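Local coordinates for flagellar brake protein YcgR (Klebsiella pneumoniae, PDB 5KEC) that binds the second messenger c-di-GMP and, as the transcriptional activator MrkH, probably switches on type 3 fimbriae genes in biofilm formation, at residues I76-A81 against S99-L104; G127-G132 against T153-F158; L170-Y175 against R218-I223. All blocks are in the same frame, centred on the assembly; numbering follows the deposited sequence.

How the contacts relate
Contact 1 belongs to the eight-stranded N-terminal sheet, whereas contacts 2 and 3 both reach the seven-stranded C-terminal sheet, a PilZ-type domain, through its neighbouring strands 124-128 and 164-171. Contacts 1 and 2 lie on opposite sides of the chain's centre, their centres 36 Å apart; contacts 1 and 3 have centres 28 Å and nearest atoms about 10 Å apart, contacts 2 and 3 centres 24 Å and nearest atoms about 7 Å. The c-di-GMP residues R109, R110, R111 and R114 lie between the sheets in sequence; c-di-GMP is not bound here. E77 of contact 1 pairs with R111; the side chain of I220 in contact 3 is about 7 Å from S143 and G146, also c-di-GMP-binding residues.

Contact 1 of 3, residues I76-A81 against S99-L104; sequences IEFNAA and SLPECL
F78 on strand 74-87 packs against P101 and L104 of the connection that runs from strand 94-99 to strand 104-107. Its CB lies 3.5 Å from L104 CD2 and equally near the carbonyl O of C103. One bond further, CG meets both L104 CD2 and P101 CG, which come from the same side. Along the ring the contacts split, CD1 taking P101 CG at 3.6 Å and CD2 taking L104 CD2, and CE1 still brushes the proline. Both aliphatic groups approach the ring obliquely. With CG set between the backbone N and the carbonyl carbon (chi1 60°), F78 runs alongside L104 and in the same direction. L104 CD2 also reaches I76 CG2 at 3.8 Å, which extends the apolar strip by one more residue on the same side of the strand.

Further along, the methyl of A80 rests 3.4 Å from the carbonyl O of S99, and P101 CB packs on the carbonyl O of N79. The direct hydrogen bond across the contact runs from S99 N to A81 O (3.0 Å, N-H...O 158°), where strand 94-99 is still paired with its neighbour. Beyond it the direct backbone pairing is not continued between these segments, and a water accepts from N79 N and donates to C103 O at 2.7 Å.

The loop thus carries the chain from one antiparallel partner of strand 74-87 to another, strand 104-107, whose Q105 pairs with E77. On the opposite side of the strand from F78, E77 forms a salt bridge with R111, a c-di-GMP-binding residue. The F78 ring meets that of F67 of strand 64-71 with nearly parallel planes and that of F20 edge-to-face, while helix 13-25 packs on P101 and L104 through F20 and I16.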
loop_
_atom_site.group_PDB
_atom_site.type_symbol
_atom_site.label_atom_id
_atom_site.label_comp_id
_atom_site.label_asym_id
_atom_site.label_seq_id
_atom_site.Cartn_x
_atom_site.Cartn_y
_atom_site.Cartn_z
ATOM N N ILE B 76 6.098 -14.403 -4.246
ATOM C CA ILE B 76 4.714 -14.753 -3.955
ATOM C C ILE B 76 4.064 -13.603 -3.209
ATOM O O ILE B 76 4.367 -13.364 -2.037
ATOM C CB ILE B 76 4.620 -16.024 -3.091
ATOM C CG1 ILE B 76 5.509 -17.129 -3.668
ATOM C CG2 ILE B 76 3.174 -16.479 -2.973
ATOM C CD1 ILE B 76 5.602 -18.355 -2.789
ATOM N N GLU B 77 3.179 -12.877 -3.882
ATOM C CA GLU B 77 2.525 -11.754 -3.229
ATOM C C GLU B 77 1.118 -12.083 -2.736
ATOM O O GLU B 77 0.384 -12.871 -3.343
ATOM C CB GLU B 77 2.526 -10.508 -4.118
ATOM C CG GLU B 77 1.644 -10.576 -5.341
ATOM C CD GLU B 77 1.749 -9.312 -6.174
ATOM O OE1 GLU B 77 2.796 -9.120 -6.827
ATOM O OE2 GLU B 77 0.796 -8.504 -6.159
ATOM N N PHE B 78 0.760 -11.481 -1.614
ATOM C CA PHE B 78 -0.529 -11.723 -1.002
ATOM C C PHE B 78 -0.801 -10.647 0.035
ATOM O O PHE B 78 0.090 -9.877 0.391
ATOM C CB PHE B 78 -0.559 -13.109 -0.353
ATOM C CG PHE B 78 0.469 -13.299 0.720
ATOM C CD1 PHE B 78 0.136 -13.132 2.053
ATOM C CD2 PHE B 78 1.778 -13.636 0.394
ATOM C CE1 PHE B 78 1.087 -13.310 3.049
ATOM C CE2 PHE B 78 2.732 -13.816 1.383
ATOM C CZ PHE B 78 2.382 -13.655 2.711
ATOM N N ASN B 79 -2.041 -10.589 0.502
ATOM C CA ASN B 79 -2.415 -9.688 1.574
ATOM C C ASN B 79 -2.918 -10.528 2.723
ATOM O O ASN B 79 -3.436 -11.619 2.509
ATOM C CB ASN B 79 -3.502 -8.720 1.111
ATOM C CG ASN B 79 -3.024 -7.797 0.009
ATOM O OD1 ASN B 79 -2.506 -6.712 0.275
ATOM N ND2 ASN B 79 -3.195 -8.223 -1.238
ATOM N N ALA B 80 -2.759 -10.033 3.943
ATOM C CA ALA B 80 -3.230 -10.762 5.106
ATOM C C ALA B 80 -3.491 -9.809 6.253
ATOM O O ALA B 80 -2.769 -8.832 6.451
ATOM C CB ALA B 80 -2.228 -11.845 5.516
ATOM N N ALA B 81 -4.541 -10.096 7.006
ATOM C CA ALA B 81 -4.906 -9.265 8.139
ATOM C C ALA B 81 -4.316 -9.833 9.423
ATOM O O ALA B 81 -4.185 -11.048 9.583
ATOM C CB ALA B 81 -6.427 -9.154 8.250
ATOM N N SER B 99 -3.784 -14.060 9.517
ATOM C CA SER B 99 -4.556 -15.126 8.895
ATOM C C SER B 99 -3.862 -15.543 7.611
ATOM O O SER B 99 -3.333 -14.700 6.892
ATOM C CB SER B 99 -5.981 -14.666 8.587
ATOM O OG SER B 99 -6.798 -14.730 9.742
ATOM N N LEU B 100 -3.853 -16.838 7.323
ATOM C CA LEU B 100 -3.288 -17.297 6.064
ATOM C C LEU B 100 -4.050 -16.636 4.932
ATOM O O LEU B 100 -5.268 -16.482 5.006
ATOM C CB LEU B 100 -3.360 -18.819 5.945
ATOM C CG LEU B 100 -2.254 -19.617 6.645
ATOM C CD1 LEU B 100 -2.545 -21.106 6.566
ATOM C CD2 LEU B 100 -0.881 -19.304 6.043
ATOM N N PRO B 101 -3.331 -16.225 3.886
ATOM C CA PRO B 101 -3.990 -15.609 2.734
ATOM C C PRO B 101 -4.869 -16.641 2.050
ATOM O O PRO B 101 -4.596 -17.840 2.136
ATOM C CB PRO B 101 -2.816 -15.231 1.828
ATOM C CG PRO B 101 -1.741 -16.211 2.188
ATOM C CD PRO B 101 -1.887 -16.423 3.663
ATOM N N GLU B 102 -5.914 -16.178 1.380
ATOM C CA GLU B 102 -6.837 -17.074 0.702
ATOM C C GLU B 102 -6.533 -17.033 -0.782
ATOM O O GLU B 102 -7.106 -17.775 -1.570
ATOM C CB GLU B 102 -8.281 -16.657 0.979
ATOM C CG GLU B 102 -8.680 -16.792 2.440
ATOM C CD GLU B 102 -9.963 -16.053 2.769
ATOM O OE1 GLU B 102 -10.143 -14.920 2.274
ATOM O OE2 GLU B 102 -10.792 -16.607 3.523
ATOM N N CYS B 103 -5.617 -16.151 -1.154
ATOM C CA CYS B 103 -5.160 -16.067 -2.529
ATOM C C CYS B 103 -3.686 -15.681 -2.586
ATOM O O CYS B 103 -3.240 -14.775 -1.883
ATOM C CB CYS B 103 -6.001 -15.064 -3.318
ATOM S SG CYS B 103 -5.920 -15.296 -5.108
ATOM N N LEU B 104 -2.934 -16.392 -3.417
ATOM C CA LEU B 104 -1.535 -16.088 -3.648
ATOM C C LEU B 104 -1.344 -15.823 -5.125
ATOM O O LEU B 104 -1.961 -16.480 -5.965
ATOM C CB LEU B 104 -0.644 -17.267 -3.250
ATOM C CG LEU B 104 -0.609 -17.695 -1.785
ATOM C CD1 LEU B 104 0.239 -18.943 -1.631
ATOM C CD2 LEU B 104 -0.069 -16.567 -0.930
HETATM O O HOH W 1 -3.976 -12.405 -0.803
HETATM O O HOH W 2 -6.001 -13.149 0.880
#

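Contact 2 of 3, residues G127-G132 against T153-F158; sequences GRHKNG and TPNLKF
H129 and F158 lie nearly parallel, their planes 11° apart, but are slid so far that the rings barely overlap (centroids 4.7 Å). The offset lets aliphatic carbons do much of the packing. H129 CB sits over one face of the phenyl ring, 3.8 Å from its centroid in a CH-pi contact, and in return F158 CB lies over a face of the imidazole, 3.4 Å from ND1. N155 CB approaches the other imidazole nitrogen, NE2, with its amide almost perpendicular to the ring.

The type I turn H129-G132 brings two further side chains to F158. K130 touches CE2 with its CB, before its extended chain leads away. N131, with chi1 64° placing CG between the backbone N and the carbonyl carbon, sets its amide ND2 at the phenyl edge, 3.7 Å from CE1; its OD1 is held by the backbone N of E133. K157 CG covers the phenyl face opposite H129.

Polar links across the contact pass through water. One water bonds H129 NE2 and N155 N, lying in the imidazole plane; another accepts from N131 ND2 (2.7 Å) and N155 ND2. With no direct hydrogen bond across, these two surface loops of the PilZ-type barrel are joined by slid-apart rings and CH-pi packing, and their polar groups communicate through the two waters.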
loop_
_atom_site.group_PDB
_atom_site.type_symbol
_atom_site.label_atom_id
_atom_site.label_comp_id
_atom_site.label_asym_id
_atom_site.label_seq_id
_atom_site.Cartn_x
_atom_site.Cartn_y
_atom_site.Cartn_z
ATOM N N GLY B 127 -12.086 19.807 -1.732
ATOM C CA GLY B 127 -12.982 19.360 -0.684
ATOM C C GLY B 127 -13.052 20.383 0.432
ATOM O O GLY B 127 -12.525 21.489 0.308
ATOM N N ARG B 128 -13.724 20.020 1.517
ATOM C CA ARG B 128 -13.801 20.893 2.677
ATOM C C ARG B 128 -13.348 20.129 3.903
ATOM O O ARG B 128 -13.656 18.946 4.053
ATOM C CB ARG B 128 -15.231 21.407 2.873
ATOM C CG ARG B 128 -15.708 22.295 1.735
ATOM C CD ARG B 128 -17.100 22.852 1.987
ATOM N NE ARG B 128 -17.469 23.836 0.973
ATOM C CZ ARG B 128 -18.186 23.557 -0.112
ATOM N NH1 ARG B 128 -18.623 22.320 -0.324
ATOM N NH2 ARG B 128 -18.474 24.520 -0.981
ATOM N N HIS B 129 -12.599 20.801 4.772
ATOM C CA HIS B 129 -12.219 20.198 6.039
ATOM C C HIS B 129 -13.452 20.094 6.935
ATOM O O HIS B 129 -14.547 20.521 6.555
ATOM C CB HIS B 129 -11.106 21.007 6.709
ATOM C CG HIS B 129 -9.771 20.877 6.031
ATOM N ND1 HIS B 129 -9.151 19.663 5.843
ATOM C CD2 HIS B 129 -8.946 21.809 5.498
ATOM C CE1 HIS B 129 -7.998 19.850 5.221
ATOM N NE2 HIS B 129 -7.850 21.143 5.000
ATOM N N LYS B 130 -13.273 19.512 8.114
ATOM C CA LYS B 130 -14.373 19.276 9.038
ATOM C C LYS B 130 -15.084 20.568 9.434
ATOM O O LYS B 130 -16.287 20.560 9.702
ATOM C CB LYS B 130 -13.871 18.555 10.291
ATOM C CG LYS B 130 -13.179 17.226 10.020
ATOM C CD LYS B 130 -12.861 16.502 11.324
ATOM C CE LYS B 130 -12.473 15.049 11.078
ATOM N NZ LYS B 130 -12.394 14.258 12.343
ATOM N N ASN B 131 -14.342 21.671 9.480
ATOM C CA ASN B 131 -14.915 22.954 9.868
ATOM C C ASN B 131 -15.493 23.730 8.685
ATOM O O ASN B 131 -15.831 24.907 8.812
ATOM C CB ASN B 131 -13.865 23.813 10.565
ATOM C CG ASN B 131 -12.714 24.166 9.649
ATOM O OD1 ASN B 131 -12.691 23.754 8.486
ATOM N ND2 ASN B 131 -11.757 24.937 10.157
ATOM N N GLY B 132 -15.584 23.081 7.530
ATOM C CA GLY B 132 -16.184 23.709 6.366
ATOM C C GLY B 132 -15.218 24.505 5.507
ATOM O O GLY B 132 -15.592 25.013 4.449
ATOM N N THR B 153 -0.078 26.021 1.330
ATOM C CA THR B 153 -0.862 26.517 2.459
ATOM C C THR B 153 -1.738 25.432 3.079
ATOM O O THR B 153 -2.964 25.501 3.014
ATOM C CB THR B 153 -1.761 27.694 2.042
ATOM O OG1 THR B 153 -2.537 27.321 0.895
ATOM C CG2 THR B 153 -0.924 28.915 1.698
ATOM N N PRO B 154 -1.108 24.420 3.687
ATOM C CA PRO B 154 -1.887 23.349 4.313
ATOM C C PRO B 154 -2.572 23.810 5.599
ATOM O O PRO B 154 -2.071 24.708 6.286
ATOM C CB PRO B 154 -0.826 22.299 4.643
ATOM C CG PRO B 154 0.436 23.095 4.835
ATOM C CD PRO B 154 0.345 24.215 3.826
ATOM N N ASN B 155 -3.719 23.212 5.898
ATOM C CA ASN B 155 -4.352 23.367 7.197
ATOM C C ASN B 155 -3.890 22.192 8.052
ATOM O O ASN B 155 -4.544 21.146 8.103
ATOM C CB ASN B 155 -5.873 23.362 7.056
ATOM C CG ASN B 155 -6.573 23.990 8.249
ATOM O OD1 ASN B 155 -6.041 24.000 9.362
ATOM N ND2 ASN B 155 -7.769 24.522 8.020
ATOM N N LEU B 156 -2.750 22.364 8.714
ATOM C CA LEU B 156 -2.049 21.233 9.313
ATOM C C LEU B 156 -2.839 20.430 10.343
ATOM O O LEU B 156 -2.659 19.215 10.458
ATOM C CB LEU B 156 -0.704 21.685 9.888
ATOM C CG LEU B 156 0.336 22.021 8.820
ATOM C CD1 LEU B 156 1.609 22.573 9.453
ATOM C CD2 LEU B 156 0.639 20.792 7.984
ATOM N N LYS B 157 -3.713 21.092 11.092
ATOM C CA LYS B 157 -4.431 20.396 12.148
ATOM C C LYS B 157 -5.391 19.333 11.606
ATOM O O LYS B 157 -5.825 18.450 12.340
ATOM C CB LYS B 157 -5.165 21.382 13.052
ATOM C CG LYS B 157 -6.314 22.113 12.397
ATOM C CD LYS B 157 -6.934 23.082 13.382
ATOM C CE LYS B 157 -8.133 23.797 12.788
ATOM N NZ LYS B 157 -8.799 24.656 13.811
ATOM N N PHE B 158 -5.711 19.406 10.318
ATOM C CA PHE B 158 -6.590 18.410 9.707
ATOM C C PHE B 158 -5.807 17.344 8.959
ATOM O O PHE B 158 -6.388 16.475 8.304
ATOM C CB PHE B 158 -7.584 19.079 8.768
ATOM C CG PHE B 158 -8.571 19.953 9.473
ATOM C CD1 PHE B 158 -8.503 21.329 9.361
ATOM C CD2 PHE B 158 -9.551 19.394 10.273
ATOM C CE1 PHE B 158 -9.413 22.134 10.025
ATOM C CE2 PHE B 158 -10.456 20.196 10.936
ATOM C CZ PHE B 158 -10.386 21.566 10.811
HETATM O O HOH W 3 -5.238 21.831 3.558
HETATM O O HOH W 4 -9.623 26.289 9.212
#

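Contact 3 of 3, residues L170-Y175 against R218-I223; sequences LMLAEY and RRIEKI
R219 opens the contact from helix 214-234 by reaching the backbone of Y175. Bent at chi3 (71°), its chain turns the guanidinium so that NH2 donates to Y175 O at 2.8 Å, with the acceptor close to the guanidinium plane and the donor in the carbonyl plane. A water, also in the guanidinium plane, accepts from R219 NE and donates to the same carbonyl O at 2.9 Å, so two donors grip that atom.

One residue on, I220 CD1 faces the pair of CD1 methyls of L170 and L172, 4.1 Å from each, its side chain crossing both leucines at about a right angle. I223, a turn later, packs on one face of Y175: CG1 stands over the ring, 3.7 Å from the centroid, as a CH-pi contact. Its CD1 continues past Y175 CB to L172 CD1, a tight 3.4 Å approach.

The helix is thus fixed to the turn joining strands 164-171 and 177-193 by an apolar layer, completed by I178 and I139, with polar bonds at two places: R219 at Y175 O, and D226, further along the helix, at the tyrosine hydroxyl. Hydrogen bonds at both the backbone and the hydroxyl of Y175 would restrain its ring against I223.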
loop_
_atom_site.group_PDB
_atom_site.type_symbol
_atom_site.label_atom_id
_atom_site.label_comp_id
_atom_site.label_asym_id
_atom_site.label_seq_id
_atom_site.Cartn_x
_atom_site.Cartn_y
_atom_site.Cartn_z
ATOM N N LEU B 170 -11.280 13.874 -6.337
ATOM C CA LEU B 170 -10.169 13.858 -7.279
ATOM C C LEU B 170 -10.605 14.457 -8.610
ATOM O O LEU B 170 -11.417 13.878 -9.322
ATOM C CB LEU B 170 -9.677 12.425 -7.481
ATOM C CG LEU B 170 -9.440 11.648 -6.188
ATOM C CD1 LEU B 170 -8.997 10.234 -6.496
ATOM C CD2 LEU B 170 -8.424 12.370 -5.294
ATOM N N MET B 171 -10.092 15.639 -8.923
ATOM C CA MET B 171 -10.331 16.257 -10.219
ATOM C C MET B 171 -9.282 15.735 -11.198
ATOM O O MET B 171 -8.114 16.126 -11.138
ATOM C CB MET B 171 -10.227 17.773 -10.100
ATOM C CG MET B 171 -11.204 18.377 -9.091
ATOM S SD MET B 171 -10.816 20.089 -8.659
ATOM C CE MET B 171 -10.937 20.907 -10.248
ATOM N N LEU B 172 -9.691 14.849 -12.101
ATOM C CA LEU B 172 -8.722 14.168 -12.958
ATOM C C LEU B 172 -8.860 14.537 -14.432
ATOM O O LEU B 172 -8.736 13.687 -15.312
ATOM C CB LEU B 172 -8.811 12.652 -12.762
ATOM C CG LEU B 172 -8.671 12.195 -11.302
ATOM C CD1 LEU B 172 -9.127 10.747 -11.109
ATOM C CD2 LEU B 172 -7.235 12.388 -10.813
ATOM N N ALA B 173 -9.103 15.816 -14.693
ATOM C CA ALA B 173 -9.152 16.324 -16.060
ATOM C C ALA B 173 -10.002 15.432 -16.959
ATOM O O ALA B 173 -11.196 15.224 -16.700
ATOM C CB ALA B 173 -7.735 16.465 -16.628
ATOM N N GLU B 174 -9.382 14.894 -18.007
ATOM C CA GLU B 174 -10.112 14.134 -19.023
ATOM C C GLU B 174 -10.833 12.912 -18.459
ATOM O O GLU B 174 -11.746 12.383 -19.089
ATOM C CB GLU B 174 -9.173 13.686 -20.152
ATOM C CG GLU B 174 -7.975 14.589 -20.385
ATOM C CD GLU B 174 -6.677 13.970 -19.897
ATOM O OE1 GLU B 174 -6.067 13.179 -20.652
ATOM O OE2 GLU B 174 -6.265 14.275 -18.758
ATOM N N TYR B 175 -10.417 12.456 -17.280
ATOM C CA TYR B 175 -10.968 11.228 -16.712
ATOM C C TYR B 175 -12.174 11.476 -15.825
ATOM O O TYR B 175 -12.775 10.531 -15.318
ATOM C CB TYR B 175 -9.897 10.458 -15.944
ATOM C CG TYR B 175 -8.723 10.057 -16.808
ATOM C CD1 TYR B 175 -8.719 8.844 -17.480
ATOM C CD2 TYR B 175 -7.619 10.898 -16.956
ATOM C CE1 TYR B 175 -7.648 8.470 -18.274
ATOM C CE2 TYR B 175 -6.543 10.534 -17.754
ATOM C CZ TYR B 175 -6.564 9.317 -18.407
ATOM O OH TYR B 175 -5.503 8.939 -19.196
ATOM N N ARG B 218 -11.189 0.929 -10.318
ATOM C CA ARG B 218 -10.953 0.570 -11.712
ATOM C C ARG B 218 -10.641 1.808 -12.540
ATOM O O ARG B 218 -9.758 1.784 -13.399
ATOM C CB ARG B 218 -12.156 -0.158 -12.308
ATOM C CG ARG B 218 -12.173 -1.660 -12.048
ATOM C CD ARG B 218 -13.138 -2.349 -13.006
ATOM N NE ARG B 218 -13.126 -3.804 -12.875
ATOM C CZ ARG B 218 -14.059 -4.504 -12.237
ATOM N NH1 ARG B 218 -15.082 -3.884 -11.667
ATOM N NH2 ARG B 218 -13.967 -5.825 -12.171
ATOM N N ARG B 219 -11.370 2.891 -12.284
ATOM C CA ARG B 219 -11.094 4.140 -12.977
ATOM C C ARG B 219 -9.676 4.606 -12.670
ATOM O O ARG B 219 -8.950 5.040 -13.567
ATOM C CB ARG B 219 -12.119 5.211 -12.611
ATOM C CG ARG B 219 -13.488 4.973 -13.232
ATOM C CD ARG B 219 -14.500 5.983 -12.722
ATOM N NE ARG B 219 -14.258 7.319 -13.256
ATOM C CZ ARG B 219 -14.807 8.428 -12.772
ATOM N NH1 ARG B 219 -15.622 8.365 -11.724
ATOM N NH2 ARG B 219 -14.527 9.603 -13.324
ATOM N N ILE B 220 -9.277 4.507 -11.405
ATOM C CA ILE B 220 -7.918 4.880 -11.020
ATOM C C ILE B 220 -6.885 4.004 -11.728
ATOM O O ILE B 220 -5.847 4.488 -12.182
ATOM C CB ILE B 220 -7.708 4.780 -9.491
ATOM C CG1 ILE B 220 -8.517 5.854 -8.765
ATOM C CG2 ILE B 220 -6.241 4.924 -9.144
ATOM C CD1 ILE B 220 -8.107 7.254 -9.115
ATOM N N GLU B 221 -7.180 2.711 -11.820
ATOM C CA GLU B 221 -6.255 1.753 -12.419
ATOM C C GLU B 221 -6.083 1.990 -13.916
ATOM O O GLU B 221 -5.003 1.786 -14.464
ATOM C CB GLU B 221 -6.706 0.319 -12.119
ATOM C CG GLU B 221 -6.443 -0.088 -10.667
ATOM C CD GLU B 221 -7.154 -1.369 -10.249
ATOM O OE1 GLU B 221 -8.253 -1.653 -10.775
ATOM O OE2 GLU B 221 -6.613 -2.088 -9.380
ATOM N N LYS B 222 -7.145 2.444 -14.573
ATOM C CA LYS B 222 -7.066 2.763 -15.993
ATOM C C LYS B 222 -6.215 3.999 -16.237
ATOM O O LYS B 222 -5.433 4.049 -17.185
ATOM C CB LYS B 222 -8.458 2.953 -16.585
ATOM C CG LYS B 222 -9.242 1.660 -16.687
ATOM C CD LYS B 222 -10.554 1.854 -17.432
ATOM C CE LYS B 222 -11.470 2.836 -16.719
ATOM N NZ LYS B 222 -12.789 2.956 -17.403
ATOM N N ILE B 223 -6.367 5.000 -15.378
ATOM C CA ILE B 223 -5.524 6.182 -15.448
ATOM C C ILE B 223 -4.058 5.796 -15.253
ATOM O O ILE B 223 -3.173 6.299 -15.947
ATOM C CB ILE B 223 -5.910 7.207 -14.369
ATOM C CG1 ILE B 223 -7.350 7.683 -14.564
ATOM C CG2 ILE B 223 -4.936 8.386 -14.376
ATOM C CD1 ILE B 223 -7.839 8.579 -13.452
HETATM O O HOH W 5 -12.604 7.696 -15.612
#